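Local coordinates for protein of unknown function VPA0982 (Vibrio parahaemolyticus, PDB 2QIP), which is of unknown function but has a NYN domain of the PIN clan and may act as an RNA nuclease, at residues A[13-18]-A[110-115]; A[52-57]-A[76-81]; A[140-145]-A[154-159]. One frame throughout, in Å; residues are numbered along the deposited sequence.

Contact 1 (A[13-18]-A[110-115]). With EDO (1,2-ethanediol), chain C.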
# COMPACT_ATOMS: atom_id res chain seq x y z
N ALA A 13 -17.08 5.31 5.46
CA ALA A 13 -16.40 5.34 4.16
C ALA A 13 -16.32 3.92 3.67
O ALA A 13 -15.98 3.03 4.45
CB ALA A 13 -15.00 5.89 4.31
N ILE A 14 -16.59 3.71 2.38
CA ILE A 14 -16.49 2.37 1.80
C ILE A 14 -15.36 2.38 0.77
O ILE A 14 -15.28 3.31 -0.04
CB ILE A 14 -17.82 1.96 1.11
CG1 ILE A 14 -18.99 1.97 2.10
CG2 ILE A 14 -17.66 0.56 0.47
CD1 ILE A 14 -20.34 1.85 1.44
N LEU A 15 -14.51 1.36 0.82
CA LEU A 15 -13.46 1.16 -0.19
C LEU A 15 -13.55 -0.27 -0.67
O LEU A 15 -13.41 -1.20 0.14
CB LEU A 15 -12.06 1.40 0.38
CG LEU A 15 -11.73 2.85 0.80
CD1 LEU A 15 -12.17 3.13 2.26
CD2 LEU A 15 -10.24 3.09 0.62
N VAL A 16 -13.83 -0.45 -1.96
CA VAL A 16 -13.92 -1.79 -2.56
C VAL A 16 -12.73 -2.12 -3.44
O VAL A 16 -12.43 -1.40 -4.38
CB VAL A 16 -15.21 -1.95 -3.39
CG1 VAL A 16 -15.33 -3.40 -3.86
CG2 VAL A 16 -16.45 -1.56 -2.57
N ASP A 17 -12.07 -3.22 -3.11
CA ASP A 17 -10.97 -3.74 -3.90
C ASP A 17 -11.65 -4.62 -4.97
O ASP A 17 -11.84 -5.84 -4.77
CB ASP A 17 -10.09 -4.55 -2.94
CG ASP A 17 -8.82 -5.10 -3.55
OD1 ASP A 17 -8.56 -4.97 -4.76
OD2 ASP A 17 -8.06 -5.70 -2.75
N VAL A 18 -12.06 -4.00 -6.09
CA VAL A 18 -12.90 -4.69 -7.08
C VAL A 18 -12.21 -5.94 -7.63
O VAL A 18 -12.87 -6.96 -7.79
CB VAL A 18 -13.30 -3.72 -8.24
CG1 VAL A 18 -13.94 -4.46 -9.41
CG2 VAL A 18 -14.22 -2.60 -7.71
N ASP A 110 -16.74 7.57 11.17
CA ASP A 110 -16.74 6.73 12.35
C ASP A 110 -16.25 5.32 12.06
O ASP A 110 -15.75 4.64 12.94
CB ASP A 110 -18.14 6.64 12.96
CG ASP A 110 -18.69 8.00 13.36
OD1 ASP A 110 -17.99 8.72 14.10
OD2 ASP A 110 -19.78 8.38 12.89
N ARG A 111 -16.44 4.87 10.83
CA ARG A 111 -16.12 3.50 10.47
C ARG A 111 -15.70 3.46 9.01
O ARG A 111 -16.33 4.10 8.14
CB ARG A 111 -17.36 2.62 10.67
CG ARG A 111 -17.13 1.13 10.33
CD ARG A 111 -18.38 0.32 10.49
NE ARG A 111 -18.80 0.31 11.89
CZ ARG A 111 -18.43 -0.59 12.80
NH1 ARG A 111 -17.63 -1.61 12.50
NH2 ARG A 111 -18.87 -0.45 14.06
N VAL A 112 -14.61 2.74 8.76
CA VAL A 112 -14.15 2.44 7.40
C VAL A 112 -14.60 1.02 7.08
O VAL A 112 -14.36 0.08 7.87
CB VAL A 112 -12.60 2.55 7.30
CG1 VAL A 112 -12.11 2.11 5.91
CG2 VAL A 112 -12.13 3.97 7.61
N ILE A 113 -15.26 0.87 5.92
CA ILE A 113 -15.66 -0.46 5.45
C ILE A 113 -14.77 -0.84 4.27
O ILE A 113 -14.80 -0.16 3.24
CB ILE A 113 -17.14 -0.50 5.06
CG1 ILE A 113 -18.03 -0.09 6.27
CG2 ILE A 113 -17.53 -1.87 4.49
CD1 ILE A 113 -19.52 -0.02 5.96
N LEU A 114 -13.95 -1.87 4.46
CA LEU A 114 -12.99 -2.33 3.46
C LEU A 114 -13.49 -3.64 2.89
O LEU A 114 -13.72 -4.59 3.64
CB LEU A 114 -11.61 -2.55 4.10
CG LEU A 114 -10.54 -3.14 3.19
CD1 LEU A 114 -10.18 -2.23 2.03
CD2 LEU A 114 -9.32 -3.44 4.06
N VAL A 115 -13.71 -3.67 1.58
CA VAL A 115 -14.19 -4.88 0.92
C VAL A 115 -13.00 -5.50 0.19
O VAL A 115 -12.66 -5.10 -0.92
CB VAL A 115 -15.38 -4.58 -0.04
CG1 VAL A 115 -16.00 -5.87 -0.55
CG2 VAL A 115 -16.45 -3.78 0.69
C1 EDO C . -16.25 11.22 12.53
O1 EDO C . -15.66 10.26 13.41
C2 EDO C . -16.67 12.44 13.34
O2 EDO C . -16.96 13.47 12.40
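Arg111 opens the parallel pairing of strands 13-17 and 111-115: its carbonyl O accepts a hydrogen bond from Ala13 N, 3.0 Å away. Its long side chain leads away from strand 13-17 and is held at NE by a salt bridge to Glu10 and at NH1 by Thr137. Val112 pairs with Ala13 but sends CG1 obliquely to CD1 of Leu15, 3.8 Å away; CG1 lies anti to the backbone N (chi1 175°), which carries it along the sheet in the direction of Leu15. Ile113 is bonded to strand 13-17 through both its N and its O: the N binds Ala13 O at 2.7 Å in an almost straight bond (176° at the hydrogen), and the O accepts a bond from Leu15 N at 2.9 Å. The same O takes a weaker CA-H contact from Ile14, whose side chain shares a face of the sheet with that of Ile113. On the other face, Leu114 sets its CD1 3.9 Å from the carbonyl O of Leu15. Val115 closes the ladder, its N bound to Leu15 O and its O to the N of Asp17, 2.9 Å away. Its side chain runs alongside that of Val16, both methyl pairs turned alike, with the two CG2 atoms 3.9 Å apart. Asp17 then stands at the N-cap of helix 18-29, its carboxylate OD2 bonded to Ser116. Helix 35-42 covers the face of Ile14, Val16 and Val115, and helix 95-105 the face of Ala13 and Leu15. The polar groups that cross this buried interface are thus backbone amides and carbonyls paired in five bonds, while the side chains of the paired residues offer only hydrocarbon, as expected for central strands of an alpha/beta/alpha sandwich; polar side chains appear at its two ends.

Contact 2 (A[52-57]-A[76-81]). With EDO (1,2-ethanediol), chain B.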
# COMPACT_ATOMS: atom_id res chain seq x y z
N LYS A 52 -15.88 4.44 -2.65
CA LYS A 52 -15.02 4.31 -3.81
C LYS A 52 -14.79 2.85 -4.16
O LYS A 52 -14.61 2.02 -3.27
CB LYS A 52 -13.68 5.04 -3.56
CG LYS A 52 -13.83 6.53 -3.64
CD LYS A 52 -12.55 7.29 -3.38
CE LYS A 52 -12.85 8.79 -3.54
NZ LYS A 52 -11.69 9.68 -3.19
N ALA A 53 -14.84 2.56 -5.46
CA ALA A 53 -14.62 1.23 -5.99
C ALA A 53 -13.36 1.29 -6.84
O ALA A 53 -13.31 2.03 -7.83
CB ALA A 53 -15.82 0.77 -6.84
N TYR A 54 -12.34 0.54 -6.44
CA TYR A 54 -11.01 0.61 -7.05
C TYR A 54 -10.90 -0.49 -8.10
O TYR A 54 -10.82 -1.69 -7.77
CB TYR A 54 -9.95 0.45 -5.95
CG TYR A 54 -10.00 1.62 -5.00
CD1 TYR A 54 -9.16 2.71 -5.17
CD2 TYR A 54 -10.92 1.65 -3.94
CE1 TYR A 54 -9.21 3.81 -4.33
CE2 TYR A 54 -10.98 2.77 -3.08
CZ TYR A 54 -10.11 3.83 -3.27
OH TYR A 54 -10.16 4.96 -2.44
N ALA A 55 -10.89 -0.08 -9.36
CA ALA A 55 -11.02 -1.01 -10.49
C ALA A 55 -9.93 -0.76 -11.52
O ALA A 55 -9.10 0.16 -11.37
CB ALA A 55 -12.41 -0.85 -11.12
N ILE A 56 -9.94 -1.57 -12.58
CA ILE A 56 -8.96 -1.47 -13.65
C ILE A 56 -9.64 -0.89 -14.89
O ILE A 56 -10.71 -1.34 -15.29
CB ILE A 56 -8.34 -2.86 -13.96
CG1 ILE A 56 -7.73 -3.46 -12.68
CG2 ILE A 56 -7.30 -2.77 -15.09
CD1 ILE A 56 -6.61 -2.61 -12.02
N ALA A 57 -9.02 0.13 -15.48
CA ALA A 57 -9.55 0.73 -16.70
C ALA A 57 -9.60 -0.26 -17.85
O ALA A 57 -8.75 -1.14 -17.96
CB ALA A 57 -8.72 1.92 -17.09
N GLU A 76 -17.95 6.22 -6.43
CA GLU A 76 -16.98 6.85 -7.34
C GLU A 76 -16.05 5.72 -7.79
O GLU A 76 -15.47 5.02 -6.95
CB GLU A 76 -16.18 7.97 -6.67
CG GLU A 76 -15.13 8.52 -7.64
CD GLU A 76 -14.35 9.75 -7.17
OE1 GLU A 76 -14.61 10.28 -6.07
OE2 GLU A 76 -13.44 10.18 -7.94
N VAL A 77 -15.96 5.49 -9.10
CA VAL A 77 -15.11 4.44 -9.62
C VAL A 77 -13.72 5.01 -9.84
O VAL A 77 -13.55 5.99 -10.58
CB VAL A 77 -15.70 3.81 -10.90
CG1 VAL A 77 -14.68 2.90 -11.56
CG2 VAL A 77 -17.00 3.03 -10.56
N MSE A 78 -12.75 4.40 -9.16
CA MSE A 78 -11.36 4.82 -9.24
C MSE A 78 -10.64 3.85 -10.15
O MSE A 78 -10.41 2.71 -9.79
CB MSE A 78 -10.72 4.79 -7.84
CG MSE A 78 -11.50 5.56 -6.78
SE MSE A 78 -11.51 7.47 -7.13
CE MSE A 78 -9.62 7.76 -6.77
N LEU A 79 -10.28 4.30 -11.36
CA LEU A 79 -9.57 3.43 -12.31
C LEU A 79 -8.07 3.59 -12.11
O LEU A 79 -7.56 4.71 -11.95
CB LEU A 79 -9.96 3.79 -13.74
CG LEU A 79 -11.46 3.66 -14.00
CD1 LEU A 79 -11.92 4.18 -15.42
CD2 LEU A 79 -11.92 2.20 -13.78
N LYS A 80 -7.35 2.46 -12.11
CA LYS A 80 -5.93 2.52 -11.81
C LYS A 80 -5.17 3.29 -12.90
O LYS A 80 -5.35 3.01 -14.09
CB LYS A 80 -5.35 1.12 -11.62
CG LYS A 80 -3.97 1.19 -11.03
CD LYS A 80 -3.42 -0.15 -10.65
CE LYS A 80 -2.09 0.03 -9.93
NZ LYS A 80 -1.42 -1.27 -9.76
N PRO A 81 -4.33 4.26 -12.49
CA PRO A 81 -3.50 4.91 -13.50
C PRO A 81 -2.55 3.92 -14.16
O PRO A 81 -2.08 2.99 -13.51
CB PRO A 81 -2.67 5.92 -12.69
CG PRO A 81 -3.41 6.08 -11.37
CD PRO A 81 -4.13 4.81 -11.14
C1 EDO B . -1.59 -0.89 -15.70
O1 EDO B . -0.80 0.09 -16.42
C2 EDO B . -2.45 -0.19 -14.66
O2 EDO B . -1.53 0.40 -13.74
O HOH W 1 -6.39 0.66 -14.77
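Tyr54 and Met78, a selenomethionine in this crystal, form the tight part of the parallel pairing between 52-57 and 76-81. Met78 CB lies 3.7 Å from Tyr54 CD1, and its CG sits over one face of the ring in a CH-pi contact, 24° off the ring normal and displaced toward the rim. The bend at chi2 (-67°) then swings the selenium to Lys52, where it meets CD at 3.9 Å across the extended aliphatic chain. Beneath these side chains the amide N atoms of Ala53 and Ala55 bind Glu76 O and Met78 O, and Met78 N binds Ala53 O at 2.8 Å. The small Ala53 and Ala55 share the reverse face with Val77 and Leu79.

The solvent side is looser. Lys52 and Glu76 run side by side, and Lys52 CE, not NZ, comes nearest to Glu76 OE1, at 3.4 Å; NZ is 4.1 Å from it, beyond a salt bridge, though the opposite charges probably still attract. At the other end the bond from Lys80 N to Ala55 O is more bent (139° at the hydrogen), and a water bridges Ala57 N to Lys80 O. There Leu79 CB touches Ala57 CB at 4.0 Å.

Tyr54 OH is bonded to Asp101, and Trp94 meets the Tyr54 ring edge-to-face. Lys80 carries its amine to Asp120 of the second subunit in a salt bridge. Helix 61-73 makes the beta-alpha-beta crossover between the two strands and packs on Val77, Ala55 and Leu79, while strand 10-17 flanks strand 46-55 and leaves 76-79 as the outermost strand within the chain.

Contact 3 (A[140-145]-A[154-159])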
# COMPACT_ATOMS: atom_id res chain seq x y z
N GLY A 140 -15.28 -9.94 3.21
CA GLY A 140 -14.38 -10.78 2.43
C GLY A 140 -14.97 -12.17 2.25
O GLY A 140 -15.79 -12.59 3.05
N VAL A 141 -14.54 -12.86 1.19
CA VAL A 141 -14.93 -14.26 0.97
C VAL A 141 -14.19 -15.09 2.04
O VAL A 141 -12.96 -15.12 2.02
CB VAL A 141 -14.52 -14.71 -0.43
CG1 VAL A 141 -14.73 -16.21 -0.59
CG2 VAL A 141 -15.33 -13.95 -1.46
N PRO A 142 -14.92 -15.70 3.00
CA PRO A 142 -14.20 -16.30 4.15
C PRO A 142 -13.09 -17.28 3.79
O PRO A 142 -12.00 -17.19 4.37
CB PRO A 142 -15.31 -16.98 4.95
CG PRO A 142 -16.52 -16.18 4.62
CD PRO A 142 -16.38 -15.83 3.15
N ARG A 143 -13.33 -18.16 2.83
CA ARG A 143 -12.34 -19.21 2.53
C ARG A 143 -11.09 -18.65 1.83
O ARG A 143 -10.09 -19.35 1.65
CB ARG A 143 -12.99 -20.40 1.78
CG ARG A 143 -13.39 -20.12 0.34
CD ARG A 143 -14.18 -21.28 -0.31
NE ARG A 143 -15.63 -21.19 -0.11
CZ ARG A 143 -16.33 -21.91 0.77
NH1 ARG A 143 -17.65 -21.76 0.87
NH2 ARG A 143 -15.71 -22.79 1.56
N LEU A 144 -11.11 -17.36 1.48
CA LEU A 144 -9.99 -16.72 0.78
C LEU A 144 -9.53 -15.44 1.46
O LEU A 144 -8.69 -14.73 0.91
CB LEU A 144 -10.36 -16.46 -0.69
CG LEU A 144 -10.58 -17.75 -1.51
CD1 LEU A 144 -11.20 -17.45 -2.87
CD2 LEU A 144 -9.28 -18.55 -1.66
N THR A 145 -10.06 -15.19 2.65
CA THR A 145 -9.70 -14.00 3.43
C THR A 145 -8.71 -14.36 4.52
O THR A 145 -8.87 -15.36 5.24
CB THR A 145 -10.94 -13.36 4.07
OG1 THR A 145 -11.79 -12.88 3.02
CG2 THR A 145 -10.58 -12.17 4.96
N ASP A 154 -12.66 -4.71 13.49
CA ASP A 154 -13.66 -4.67 14.53
C ASP A 154 -14.83 -5.62 14.26
O ASP A 154 -15.36 -6.23 15.18
CB ASP A 154 -14.13 -3.24 14.77
CG ASP A 154 -12.99 -2.37 15.24
OD1 ASP A 154 -12.61 -2.48 16.42
OD2 ASP A 154 -12.43 -1.64 14.41
N ASN A 155 -15.23 -5.72 12.99
CA ASN A 155 -16.30 -6.62 12.56
C ASN A 155 -15.91 -7.19 11.23
O ASN A 155 -15.27 -6.53 10.43
CB ASN A 155 -17.62 -5.83 12.40
CG ASN A 155 -18.13 -5.28 13.72
OD1 ASN A 155 -18.98 -5.91 14.39
ND2 ASN A 155 -17.62 -4.11 14.11
N PHE A 156 -16.33 -8.43 11.00
CA PHE A 156 -16.11 -9.11 9.74
C PHE A 156 -17.45 -9.60 9.20
O PHE A 156 -18.23 -10.20 9.95
CB PHE A 156 -15.15 -10.29 9.88
CG PHE A 156 -15.02 -11.12 8.62
CD1 PHE A 156 -14.38 -10.61 7.50
CD2 PHE A 156 -15.56 -12.41 8.54
CE1 PHE A 156 -14.27 -11.35 6.33
CE2 PHE A 156 -15.47 -13.16 7.35
CZ PHE A 156 -14.81 -12.63 6.26
N VAL A 157 -17.71 -9.33 7.93
CA VAL A 157 -18.94 -9.81 7.30
C VAL A 157 -18.56 -10.69 6.11
O VAL A 157 -17.79 -10.26 5.23
CB VAL A 157 -19.84 -8.65 6.82
CG1 VAL A 157 -21.10 -9.21 6.11
CG2 VAL A 157 -20.23 -7.72 7.99
N ALA A 158 -19.09 -11.91 6.09
CA ALA A 158 -18.77 -12.83 5.01
C ALA A 158 -19.36 -12.42 3.68
O ALA A 158 -20.54 -12.10 3.61
CB ALA A 158 -19.30 -14.19 5.36
N ILE A 159 -18.55 -12.45 2.62
CA ILE A 159 -19.10 -12.39 1.26
C ILE A 159 -19.43 -13.83 0.91
O ILE A 159 -18.54 -14.63 0.68
CB ILE A 159 -18.11 -11.80 0.25
CG1 ILE A 159 -17.79 -10.34 0.61
CG2 ILE A 159 -18.66 -11.91 -1.21
CD1 ILE A 159 -16.72 -9.72 -0.30
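Gly140 and Ala158 form a single parallel bridge, their CA atoms 5.5 Å apart, just where the chain leaves strand 135-140. Gly140 N binds Val157 O at 3.2 Å, and its O accepts a bond from Ile159 N at 2.8 Å; that second bond is almost straight at the hydrogen (178°), though the donor stands above the carbonyl plane. The 3-10 turn 142-144 follows, and Val141 O accepts two bonds, from Leu144 N and Thr145 OG1, which come from opposite faces of its plane.

Phe156, with CG anti to the backbone N (chi1 173°), leans along its strand toward the loop, so that CZ approaches Gly140 O at 3.4 Å. Pro142 CG meets the edge of this ring and presses on Ala158 CB at 3.5 Å, a tight carbon contact. Ile159 lays CG1 and CD1 along the bare backbone of Gly140, and its CG2 meets Val141 CG2 at 3.9 Å, the two side chains crossing at about a right angle. Thr145 O is bonded to Arg86 of the second subunit. This single bridge ends the pairing within a right-handed beta-alpha-beta crossover through helix 147-152, which adds the outermost strand of the parallel sheet characteristic of PIN-clan folds.

Overall arrangement
All three contacts belong to one parallel sheet: contacts 1 and 2 are strand pairings, while contact 3 joins the loop after strand 135-140 to the edge strand by a single bridge. Contact 1 lies at the buried centre, and contacts 2 and 3 involve the two outermost strands on opposite sides of the chain's centre, their nearest atoms about 12 Å apart. Strand 10-17 ties contact 1 to contact 2 through backbone bonds between Val16 and both Lys52 and Tyr54, whereas contact 1 meets contact 3 by packing of Val115 against Ile159. Aliphatic side chains dominate the centre; the margins add an aromatic ring each, charged groups or a proline turn, and a bridging water in contact 2. Only these two marginal contacts touch the second subunit.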